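Local structure of probable oxidoreductase (Pseudomonas aeruginosa, 4B7C) at residues Gln6-Tyr11 and Gln103-Gly108; Ala53-Met58 and Gln252-Glu257; Arg176-Ala181 and Gly198-Lys203. The protein is probably an NADP-dependent oxidoreductase of the medium-chain dehydrogenase/reductase family, combining a GroES-like domain with a Rossmann-fold domain. All coordinates share one frame; numbering follows the deposited sequence.

Interaction 1 of 3, residues Gln6-Tyr11 and Gln103-Gly108; sequences QINRQY and QDYFIG
Q10 and Q103 form a single backbone bridge, their CA atoms 4.3 Å apart, and one residue away D104 N donates to R9 O at 3.0 Å, so strand 7-13 meets the start of segment 103-108 only locally before strand 105-108 turns off on its own course. Side chains supply most of the remaining grip. R9 holds D104 side-on: NE donates to OD2 at 2.8 Å and NH2 of R9 to OD1 of D104 at 3.0 Å, each bond using the syn lone pair of its oxygen. The guanidinium and carboxylate are nearly coplanar, 14° apart. R9 N adds a bond on the anti side of D104 OD2 (2.9 Å), well tilted from the carboxylate plane, so this oxygen accepts from both backbone and side chain of R9, which restrains the rotation of the carboxylate. The remaining nitrogen, R9 NH1, makes a long, weak ion pair with E314.

N8 swings its CG anti to the backbone N (chi1 -177°), which carries the amide across to the other segment. N8 OD1 accepts a hydrogen bond from Y105 N (2.8 Å), which stands above the amide plane, while N8 ND2 donates to Q103 OE1 (3.0 Å). Q10 NE2 reaches the same Q103 OE1 at 2.9 Å from the opposite face of the amide, its side chain lying alongside that of Q103. Q103 NE2 also donates to L100 O and Q10 OE1 accepts from T31 OG1, supporting the orientation of both amides. The Y105 ring turns its edge to I7 O and also makes a cation-pi contact with K44. These bonds tie the N-terminal two-stranded ribbon, 7-13 with 26-32, to the larger mixed sheet of the GroES-like domain of medium-chain dehydrogenases/reductases.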
loop_
_atom_site.group_PDB
_atom_site.type_symbol
_atom_site.label_atom_id
_atom_site.label_comp_id
_atom_site.label_asym_id
_atom_site.label_seq_id
_atom_site.Cartn_x
_atom_site.Cartn_y
_atom_site.Cartn_z
ATOM N N GLN B 6 51.275 -7.485 -1.553
ATOM C CA GLN B 6 50.231 -7.566 -2.612
ATOM C C GLN B 6 49.308 -6.352 -2.527
ATOM O O GLN B 6 49.140 -5.762 -1.456
ATOM C CB GLN B 6 49.439 -8.864 -2.449
ATOM C CG GLN B 6 48.420 -9.198 -3.550
ATOM C CD GLN B 6 49.053 -9.688 -4.863
ATOM O OE1 GLN B 6 49.598 -10.788 -4.938
ATOM N NE2 GLN B 6 48.937 -8.880 -5.912
ATOM N N ILE B 7 48.731 -5.979 -3.667
ATOM C CA ILE B 7 47.900 -4.777 -3.763
ATOM C C ILE B 7 46.422 -5.110 -3.943
ATOM O O ILE B 7 46.054 -5.933 -4.780
ATOM C CB ILE B 7 48.355 -3.832 -4.911
ATOM C CG1 ILE B 7 49.761 -3.283 -4.607
ATOM C CG2 ILE B 7 47.379 -2.681 -5.085
ATOM C CD1 ILE B 7 49.779 -2.228 -3.511
ATOM N N ASN B 8 45.586 -4.426 -3.171
ATOM C CA ASN B 8 44.131 -4.484 -3.344
ATOM C C ASN B 8 43.644 -3.194 -3.984
ATOM O O ASN B 8 43.649 -2.145 -3.352
ATOM C CB ASN B 8 43.437 -4.696 -1.990
ATOM C CG ASN B 8 41.928 -4.848 -2.119
ATOM O OD1 ASN B 8 41.416 -5.305 -3.152
ATOM N ND2 ASN B 8 41.203 -4.454 -1.070
ATOM N N ARG B 9 43.230 -3.270 -5.247
ATOM C CA ARG B 9 42.659 -2.102 -5.914
ATOM C C ARG B 9 41.213 -1.958 -5.461
ATOM O O ARG B 9 40.474 -2.948 -5.395
ATOM C CB ARG B 9 42.700 -2.217 -7.436
ATOM C CG ARG B 9 44.094 -2.432 -8.021
ATOM C CD ARG B 9 44.013 -2.744 -9.501
ATOM N NE ARG B 9 43.250 -3.956 -9.757
ATOM C CZ ARG B 9 42.727 -4.283 -10.931
ATOM N NH1 ARG B 9 42.870 -3.496 -11.995
ATOM N NH2 ARG B 9 42.040 -5.407 -11.043
ATOM N N GLN B 10 40.821 -0.720 -5.177
ATOM C CA GLN B 10 39.487 -0.422 -4.666
ATOM C C GLN B 10 38.889 0.809 -5.326
ATOM O O GLN B 10 39.590 1.787 -5.592
ATOM C CB GLN B 10 39.529 -0.142 -3.173
ATOM C CG GLN B 10 40.233 -1.160 -2.312
ATOM C CD GLN B 10 40.199 -0.725 -0.856
ATOM O OE1 GLN B 10 40.537 0.414 -0.538
ATOM N NE2 GLN B 10 39.737 -1.609 0.027
ATOM N N TYR B 11 37.591 0.755 -5.568
ATOM C CA TYR B 11 36.835 1.951 -5.896
ATOM C C TYR B 11 36.148 2.449 -4.640
ATOM O O TYR B 11 35.305 1.757 -4.061
ATOM C CB TYR B 11 35.817 1.711 -6.997
ATOM C CG TYR B 11 36.386 1.923 -8.362
ATOM C CD1 TYR B 11 36.677 3.207 -8.820
ATOM C CD2 TYR B 11 36.638 0.846 -9.206
ATOM C CE1 TYR B 11 37.201 3.409 -10.083
ATOM C CE2 TYR B 11 37.171 1.039 -10.462
ATOM C CZ TYR B 11 37.450 2.327 -10.897
ATOM O OH TYR B 11 37.980 2.514 -12.142
ATOM N N GLN B 103 36.195 -4.098 -5.327
ATOM C CA GLN B 103 37.615 -4.247 -5.046
ATOM C C GLN B 103 38.120 -5.639 -5.462
ATOM O O GLN B 103 37.327 -6.522 -5.788
ATOM C CB GLN B 103 37.898 -4.024 -3.561
ATOM C CG GLN B 103 37.109 -4.934 -2.644
ATOM C CD GLN B 103 37.274 -4.607 -1.184
ATOM O OE1 GLN B 103 38.239 -3.947 -0.770
ATOM N NE2 GLN B 103 36.322 -5.084 -0.378
ATOM N N ASP B 104 39.439 -5.801 -5.468
ATOM C CA ASP B 104 40.077 -7.082 -5.842
ATOM C C ASP B 104 39.867 -8.146 -4.766
ATOM O O ASP B 104 39.630 -9.315 -5.073
ATOM C CB ASP B 104 41.586 -6.921 -6.048
ATOM C CG ASP B 104 41.942 -6.223 -7.352
ATOM O OD1 ASP B 104 41.366 -6.557 -8.410
ATOM O OD2 ASP B 104 42.807 -5.314 -7.299
ATOM N N TYR B 105 39.988 -7.715 -3.514
ATOM C CA TYR B 105 39.945 -8.620 -2.369
ATOM C C TYR B 105 39.034 -8.092 -1.283
ATOM O O TYR B 105 39.021 -6.887 -1.015
ATOM C CB TYR B 105 41.330 -8.782 -1.743
ATOM C CG TYR B 105 42.367 -9.413 -2.630
ATOM C CD1 TYR B 105 42.541 -10.795 -2.652
ATOM C CD2 TYR B 105 43.186 -8.632 -3.436
ATOM C CE1 TYR B 105 43.499 -11.382 -3.456
ATOM C CE2 TYR B 105 44.142 -9.210 -4.251
ATOM C CZ TYR B 105 44.303 -10.588 -4.246
ATOM O OH TYR B 105 45.242 -11.170 -5.053
ATOM N N PHE B 106 38.283 -8.999 -0.662
ATOM C CA PHE B 106 37.494 -8.686 0.527
ATOM C C PHE B 106 38.156 -9.284 1.751
ATOM O O PHE B 106 38.494 -10.473 1.760
ATOM C CB PHE B 106 36.064 -9.216 0.428
ATOM C CG PHE B 106 35.318 -9.185 1.740
ATOM C CD1 PHE B 106 34.637 -8.043 2.143
ATOM C CD2 PHE B 106 35.321 -10.298 2.591
ATOM C CE1 PHE B 106 33.956 -8.007 3.347
ATOM C CE2 PHE B 106 34.645 -10.264 3.799
ATOM C CZ PHE B 106 33.964 -9.116 4.183
ATOM N N ILE B 107 38.346 -8.457 2.770
ATOM C CA ILE B 107 38.772 -8.909 4.088
ATOM C C ILE B 107 37.798 -8.390 5.127
ATOM O O ILE B 107 37.561 -7.193 5.221
ATOM C CB ILE B 107 40.172 -8.427 4.484
ATOM C CG1 ILE B 107 41.239 -9.063 3.593
ATOM C CG2 ILE B 107 40.499 -8.812 5.909
ATOM C CD1 ILE B 107 42.657 -8.687 4.019
ATOM N N GLY B 108 37.223 -9.304 5.896
ATOM C CA GLY B 108 36.298 -8.922 6.952
ATOM C C GLY B 108 35.458 -10.058 7.501
ATOM O O GLY B 108 35.607 -11.224 7.103
#

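Interaction 2 of 3, residues Ala53-Met58 and Gln252-Glu257; sequences AMRGWM and QYNNKE
Y253 and N254 lean against R55, G56 and A53 in a surface contact between the two halves of the molecule, where a loop following strand 242-246 meets the short helix 53-58. The tyrosine does most of the touching. Its CB lies 3.7 Å from R55 CB, and from there the arginine and the tyrosine run in opposite senses, each heading away from the other's tip. The ring runs along the helix backbone: Y253 CD1 is 3.7 Å from G56 N, and farther out Y253 OH comes to 3.6 Å from A53 CA. G56 has no side chain to hold the ring off, so this approach can be close. A water sits between helix and ring, donating to A53 O at 2.7 Å and lying 3.4 Å from Y253 OH in a weak bond.

The loop presents both residues at the middle of a type I beta turn, Q252 to N255. Helix 53-58 belongs to the GroES-like part of the chain and the turn to the Rossmann-type part, so the contact bridges the two domains that define a medium-chain dehydrogenase/reductase, whose cofactor is generally bound in the cleft between them.

A bend at chi2 (39°) lets the R55 chain run past the turn, at a slant across N254. R55 NE donates to N254 OD1 at 2.9 Å, a weak and bent bond, with the amide turned 61° from the guanidinium and OD1 at the guanidinium's edge. Y253 O stands over one face of the guanidinium, 4.0 Å above its plane. Stronger holds on the arginine come from its own side of the contact, NH1 to N59 OD1 and NH2 to G19 O, so its head is positioned largely by the GroES-like half. N254 packs in addition on P21 and F324.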
loop_
_atom_site.group_PDB
_atom_site.type_symbol
_atom_site.label_atom_id
_atom_site.label_comp_id
_atom_site.label_asym_id
_atom_site.label_seq_id
_atom_site.Cartn_x
_atom_site.Cartn_y
_atom_site.Cartn_z
ATOM N N ALA B 53 20.142 -0.623 -7.461
ATOM C CA ALA B 53 20.122 -0.270 -6.031
ATOM C C ALA B 53 21.393 0.451 -5.592
ATOM O O ALA B 53 21.389 1.173 -4.590
ATOM C CB ALA B 53 19.879 -1.499 -5.165
ATOM N N MET B 54 22.470 0.271 -6.351
ATOM C CA MET B 54 23.744 0.962 -6.067
ATOM C C MET B 54 23.606 2.488 -6.042
ATOM O O MET B 54 24.306 3.192 -5.305
ATOM C CB MET B 54 24.805 0.596 -7.102
ATOM C CG MET B 54 25.458 -0.743 -6.846
ATOM S SD MET B 54 26.553 -1.259 -8.146
ATOM C CE MET B 54 27.835 -2.182 -7.288
ATOM N N ARG B 55 22.683 2.991 -6.848
ATOM C CA ARG B 55 22.403 4.431 -6.879
ATOM C C ARG B 55 21.867 4.930 -5.514
ATOM O O ARG B 55 22.313 5.960 -4.963
ATOM C CB ARG B 55 21.465 4.733 -8.058
ATOM C CG ARG B 55 21.534 6.175 -8.575
ATOM C CD ARG B 55 22.854 6.850 -8.649
ATOM N NE ARG B 55 22.696 8.301 -8.604
ATOM C CZ ARG B 55 22.603 9.067 -7.515
ATOM N NH1 ARG B 55 22.657 8.557 -6.291
ATOM N NH2 ARG B 55 22.454 10.384 -7.668
ATOM N N GLY B 56 20.966 4.152 -4.925
ATOM C CA GLY B 56 20.446 4.462 -3.598
ATOM C C GLY B 56 21.519 4.385 -2.529
ATOM O O GLY B 56 21.534 5.185 -1.586
ATOM N N TRP B 57 22.410 3.406 -2.653
ATOM C CA TRP B 57 23.477 3.199 -1.651
ATOM C C TRP B 57 24.439 4.343 -1.616
ATOM O O TRP B 57 25.123 4.558 -0.605
ATOM C CB TRP B 57 24.262 1.920 -1.921
ATOM C CG TRP B 57 23.427 0.680 -1.992
ATOM C CD1 TRP B 57 22.162 0.474 -1.456
ATOM C CD2 TRP B 57 23.794 -0.605 -2.602
ATOM N NE1 TRP B 57 21.725 -0.790 -1.723
ATOM C CE2 TRP B 57 22.653 -1.491 -2.404
ATOM C CE3 TRP B 57 24.900 -1.079 -3.283
ATOM C CZ2 TRP B 57 22.643 -2.797 -2.877
ATOM C CZ3 TRP B 57 24.887 -2.393 -3.759
ATOM C CH2 TRP B 57 23.784 -3.231 -3.568
ATOM N N MET B 58 24.521 5.061 -2.733
ATOM C CA MET B 58 25.397 6.227 -2.835
ATOM C C MET B 58 24.791 7.503 -2.238
ATOM O O MET B 58 25.518 8.433 -1.875
ATOM C CB MET B 58 25.762 6.486 -4.300
ATOM C CG MET B 58 26.792 5.511 -4.844
ATOM S SD MET B 58 27.222 5.864 -6.580
ATOM C CE MET B 58 25.893 5.046 -7.450
ATOM N N GLN B 252 13.254 6.485 -10.516
ATOM C CA GLN B 252 13.503 7.488 -9.488
ATOM C C GLN B 252 14.970 7.629 -9.079
ATOM O O GLN B 252 15.304 8.602 -8.412
ATOM C CB GLN B 252 12.661 7.114 -8.252
ATOM C CG GLN B 252 11.193 6.938 -8.608
ATOM C CD GLN B 252 10.580 8.178 -9.246
ATOM O OE1 GLN B 252 10.821 9.301 -8.803
ATOM N NE2 GLN B 252 9.800 7.978 -10.304
ATOM N N TYR B 253 15.847 6.696 -9.463
ATOM C CA TYR B 253 17.185 6.639 -8.807
ATOM C C TYR B 253 18.059 7.871 -9.141
ATOM O O TYR B 253 18.634 8.519 -8.242
ATOM C CB TYR B 253 17.973 5.330 -9.085
ATOM C CG TYR B 253 17.652 4.148 -8.159
ATOM C CD1 TYR B 253 17.801 4.252 -6.779
ATOM C CD2 TYR B 253 17.212 2.924 -8.669
ATOM C CE1 TYR B 253 17.498 3.190 -5.937
ATOM C CE2 TYR B 253 16.903 1.857 -7.834
ATOM C CZ TYR B 253 17.049 1.994 -6.471
ATOM O OH TYR B 253 16.729 0.937 -5.647
ATOM N N ASN B 254 18.143 8.195 -10.429
ATOM C CA ASN B 254 18.968 9.311 -10.902
ATOM C C ASN B 254 18.161 10.586 -11.116
ATOM O O ASN B 254 18.632 11.530 -11.760
ATOM C CB ASN B 254 19.667 8.926 -12.206
ATOM C CG ASN B 254 20.708 7.849 -12.007
ATOM O OD1 ASN B 254 21.735 8.070 -11.362
ATOM N ND2 ASN B 254 20.451 6.674 -12.563
ATOM N N ASN B 255 16.955 10.623 -10.558
ATOM C CA ASN B 255 16.063 11.763 -10.769
ATOM C C ASN B 255 16.424 12.873 -9.793
ATOM O O ASN B 255 16.681 12.612 -8.613
ATOM C CB ASN B 255 14.583 11.374 -10.639
ATOM C CG ASN B 255 13.690 12.169 -11.561
ATOM O OD1 ASN B 255 12.877 11.598 -12.277
ATOM N ND2 ASN B 255 13.837 13.492 -11.552
ATOM N N LYS B 256 16.460 14.102 -10.298
ATOM C CA LYS B 256 16.821 15.256 -9.486
ATOM C C LYS B 256 15.804 15.560 -8.381
ATOM O O LYS B 256 14.739 16.126 -8.631
ATOM C CB LYS B 256 17.016 16.497 -10.366
ATOM C CG LYS B 256 18.239 16.449 -11.272
ATOM C CD LYS B 256 19.532 16.297 -10.480
ATOM C CE LYS B 256 20.700 17.008 -11.148
ATOM N NZ LYS B 256 20.727 18.459 -10.818
ATOM N N GLU B 257 16.136 15.107 -7.173
ATOM C CA GLU B 257 15.706 15.736 -5.914
ATOM C C GLU B 257 14.289 15.478 -5.361
ATOM O O GLU B 257 13.953 16.014 -4.304
ATOM C CB GLU B 257 15.970 17.257 -5.980
ATOM C CG GLU B 257 17.451 17.628 -5.986
ATOM C CD GLU B 257 17.945 18.129 -4.635
ATOM O OE1 GLU B 257 17.531 19.234 -4.223
ATOM O OE2 GLU B 257 18.743 17.420 -3.982
HETATM O O HOH W 1 19.090 1.482 -3.192
#

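Interaction 3 of 3, residues Arg176-Ala181 and Gly198-Lys203; sequences RVVGIA and GAIDYK
G179 and A199 sit abreast at the middle of a parallel strand pair whose axes diverge by 21° and approach to 4.5 Å. Four backbone bonds alternate between the strands: G198 N to V177 O (3.2 Å), G179 N to G198 O (2.9 Å), I200 N to G179 O (2.7 Å) and A181 N to I200 O (3.1 Å). Beyond them the ladder frays into a weak bond from Y202 N to A181 O. CA-H...O contacts fill in between, such as A199 CA to G179 O at 3.3 Å.

Apolar contacts gather on the face carrying V178, I180 and I200. V178 CG1, anti to the backbone N (chi1 177°), meets I200 CD1 at 3.9 Å; I180 CG2 touches Y202 CD1 at 3.8 Å, the two side chains crossing at about a right angle.

Among polar side chains, D201 OD2 bonds N204 ND2, D201 OD1 bonds G183 N, and R176 NH2 salt-bridges E214. Strand 198-201 is outermost in the parallel Rossmann sheet and is joined to strand 176-181 by the crossover helix 184-193, which packs on A181, A199 and D201; helices 207-214 and 228-235 cover the isoleucine face, and strand 152-155 flanks 176-181 on its other side.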
loop_
_atom_site.group_PDB
_atom_site.type_symbol
_atom_site.label_atom_id
_atom_site.label_comp_id
_atom_site.label_asym_id
_atom_site.label_seq_id
_atom_site.Cartn_x
_atom_site.Cartn_y
_atom_site.Cartn_z
ATOM N N ARG B 176 -1.346 -15.636 -16.368
ATOM C CA ARG B 176 -1.154 -14.815 -17.546
ATOM C C ARG B 176 -0.127 -13.755 -17.186
ATOM O O ARG B 176 -0.310 -12.998 -16.233
ATOM C CB ARG B 176 -2.466 -14.174 -18.003
ATOM C CG ARG B 176 -2.281 -13.229 -19.173
ATOM C CD ARG B 176 -3.576 -12.659 -19.734
ATOM N NE ARG B 176 -3.217 -11.714 -20.791
ATOM C CZ ARG B 176 -2.880 -12.048 -22.038
ATOM N NH1 ARG B 176 -2.894 -13.317 -22.442
ATOM N NH2 ARG B 176 -2.536 -11.095 -22.898
ATOM N N VAL B 177 0.943 -13.682 -17.971
ATOM C CA VAL B 177 2.082 -12.836 -17.647
ATOM C C VAL B 177 2.329 -11.752 -18.693
ATOM O O VAL B 177 2.632 -12.038 -19.857
ATOM C CB VAL B 177 3.366 -13.667 -17.485
ATOM C CG1 VAL B 177 4.496 -12.795 -16.971
ATOM C CG2 VAL B 177 3.121 -14.846 -16.564
ATOM N N VAL B 178 2.241 -10.504 -18.246
ATOM C CA VAL B 178 2.439 -9.347 -19.105
ATOM C C VAL B 178 3.590 -8.500 -18.596
ATOM O O VAL B 178 3.599 -8.029 -17.449
ATOM C CB VAL B 178 1.156 -8.491 -19.219
ATOM C CG1 VAL B 178 1.406 -7.246 -20.056
ATOM C CG2 VAL B 178 0.035 -9.311 -19.836
ATOM N N GLY B 179 4.557 -8.286 -19.473
ATOM C CA GLY B 179 5.729 -7.483 -19.152
ATOM C C GLY B 179 5.614 -6.060 -19.642
ATOM O O GLY B 179 4.973 -5.789 -20.657
ATOM N N ILE B 180 6.224 -5.144 -18.905
ATOM C CA ILE B 180 6.365 -3.768 -19.341
ATOM C C ILE B 180 7.850 -3.479 -19.444
ATOM O O ILE B 180 8.579 -3.597 -18.463
ATOM C CB ILE B 180 5.749 -2.743 -18.362
ATOM C CG1 ILE B 180 4.250 -3.003 -18.168
ATOM C CG2 ILE B 180 5.985 -1.334 -18.883
ATOM C CD1 ILE B 180 3.619 -2.122 -17.102
ATOM N N ALA B 181 8.288 -3.093 -20.639
ATOM C CA ALA B 181 9.701 -2.814 -20.892
ATOM C C ALA B 181 9.884 -1.768 -21.984
ATOM O O ALA B 181 8.985 -1.534 -22.797
ATOM C CB ALA B 181 10.417 -4.098 -21.275
ATOM N N GLY B 198 2.487 -11.578 -22.989
ATOM C CA GLY B 198 2.512 -10.306 -23.677
ATOM C C GLY B 198 3.569 -9.378 -23.138
ATOM O O GLY B 198 4.077 -9.569 -22.038
ATOM N N ALA B 199 3.879 -8.350 -23.912
ATOM C CA ALA B 199 4.857 -7.349 -23.520
ATOM C C ALA B 199 4.448 -6.011 -24.077
ATOM O O ALA B 199 4.133 -5.903 -25.255
ATOM C CB ALA B 199 6.240 -7.710 -24.026
ATOM N N ILE B 200 4.461 -4.988 -23.232
ATOM C CA ILE B 200 4.077 -3.648 -23.646
ATOM C C ILE B 200 5.304 -2.764 -23.704
ATOM O O ILE B 200 6.006 -2.600 -22.706
ATOM C CB ILE B 200 3.038 -3.019 -22.692
ATOM C CG1 ILE B 200 1.754 -3.862 -22.659
ATOM C CG2 ILE B 200 2.723 -1.595 -23.124
ATOM C CD1 ILE B 200 0.887 -3.607 -21.442
ATOM N N ASP B 201 5.549 -2.192 -24.879
ATOM C CA ASP B 201 6.669 -1.279 -25.089
ATOM C C ASP B 201 6.226 0.138 -24.766
ATOM O O ASP B 201 5.724 0.856 -25.630
ATOM C CB ASP B 201 7.183 -1.361 -26.534
ATOM C CG ASP B 201 8.428 -0.513 -26.774
ATOM O OD1 ASP B 201 8.868 0.229 -25.867
ATOM O OD2 ASP B 201 8.980 -0.594 -27.893
ATOM N N TYR B 202 6.450 0.554 -23.524
ATOM C CA TYR B 202 5.940 1.849 -23.044
ATOM C C TYR B 202 6.596 3.048 -23.734
ATOM O O TYR B 202 6.039 4.144 -23.746
ATOM C CB TYR B 202 6.060 1.971 -21.516
ATOM C CG TYR B 202 7.470 2.172 -20.992
ATOM C CD1 TYR B 202 8.286 1.082 -20.716
ATOM C CD2 TYR B 202 7.970 3.446 -20.743
ATOM C CE1 TYR B 202 9.570 1.256 -20.228
ATOM C CE2 TYR B 202 9.255 3.631 -20.257
ATOM C CZ TYR B 202 10.049 2.530 -20.002
ATOM O OH TYR B 202 11.323 2.696 -19.517
ATOM N N LYS B 203 7.773 2.837 -24.310
ATOM C CA LYS B 203 8.472 3.913 -25.035
ATOM C C LYS B 203 7.924 4.161 -26.436
ATOM O O LYS B 203 8.077 5.251 -26.970
ATOM C CB LYS B 203 9.966 3.623 -25.146
ATOM C CG LYS B 203 10.732 3.936 -23.885
ATOM C CD LYS B 203 12.220 3.906 -24.101
ATOM C CE LYS B 203 12.951 4.311 -22.838
ATOM N NZ LYS B 203 14.419 4.465 -23.037
#

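In the fold
The three contacts sample two domains and the junction between them. Interaction 1 belongs to the GroES-like half and interaction 3 to the Rossmann sheet; their centres are about 41 Å apart, on opposite sides of the chain's centre. Interaction 2 joins the halves, its centre about 25 Å from that of interaction 1 and about 24 Å from that of interaction 3, with nearest atoms about 9 Å and 10 Å away respectively. Helix 316-321 and its approach link the first two: E314 and F316 meet interaction 1, while M54 of interaction 2 packs on F316. By analogy with other Rossmann folds, NADP(H) would probably lie along the C-terminal ends of the parallel strands, including 176-181 of interaction 3.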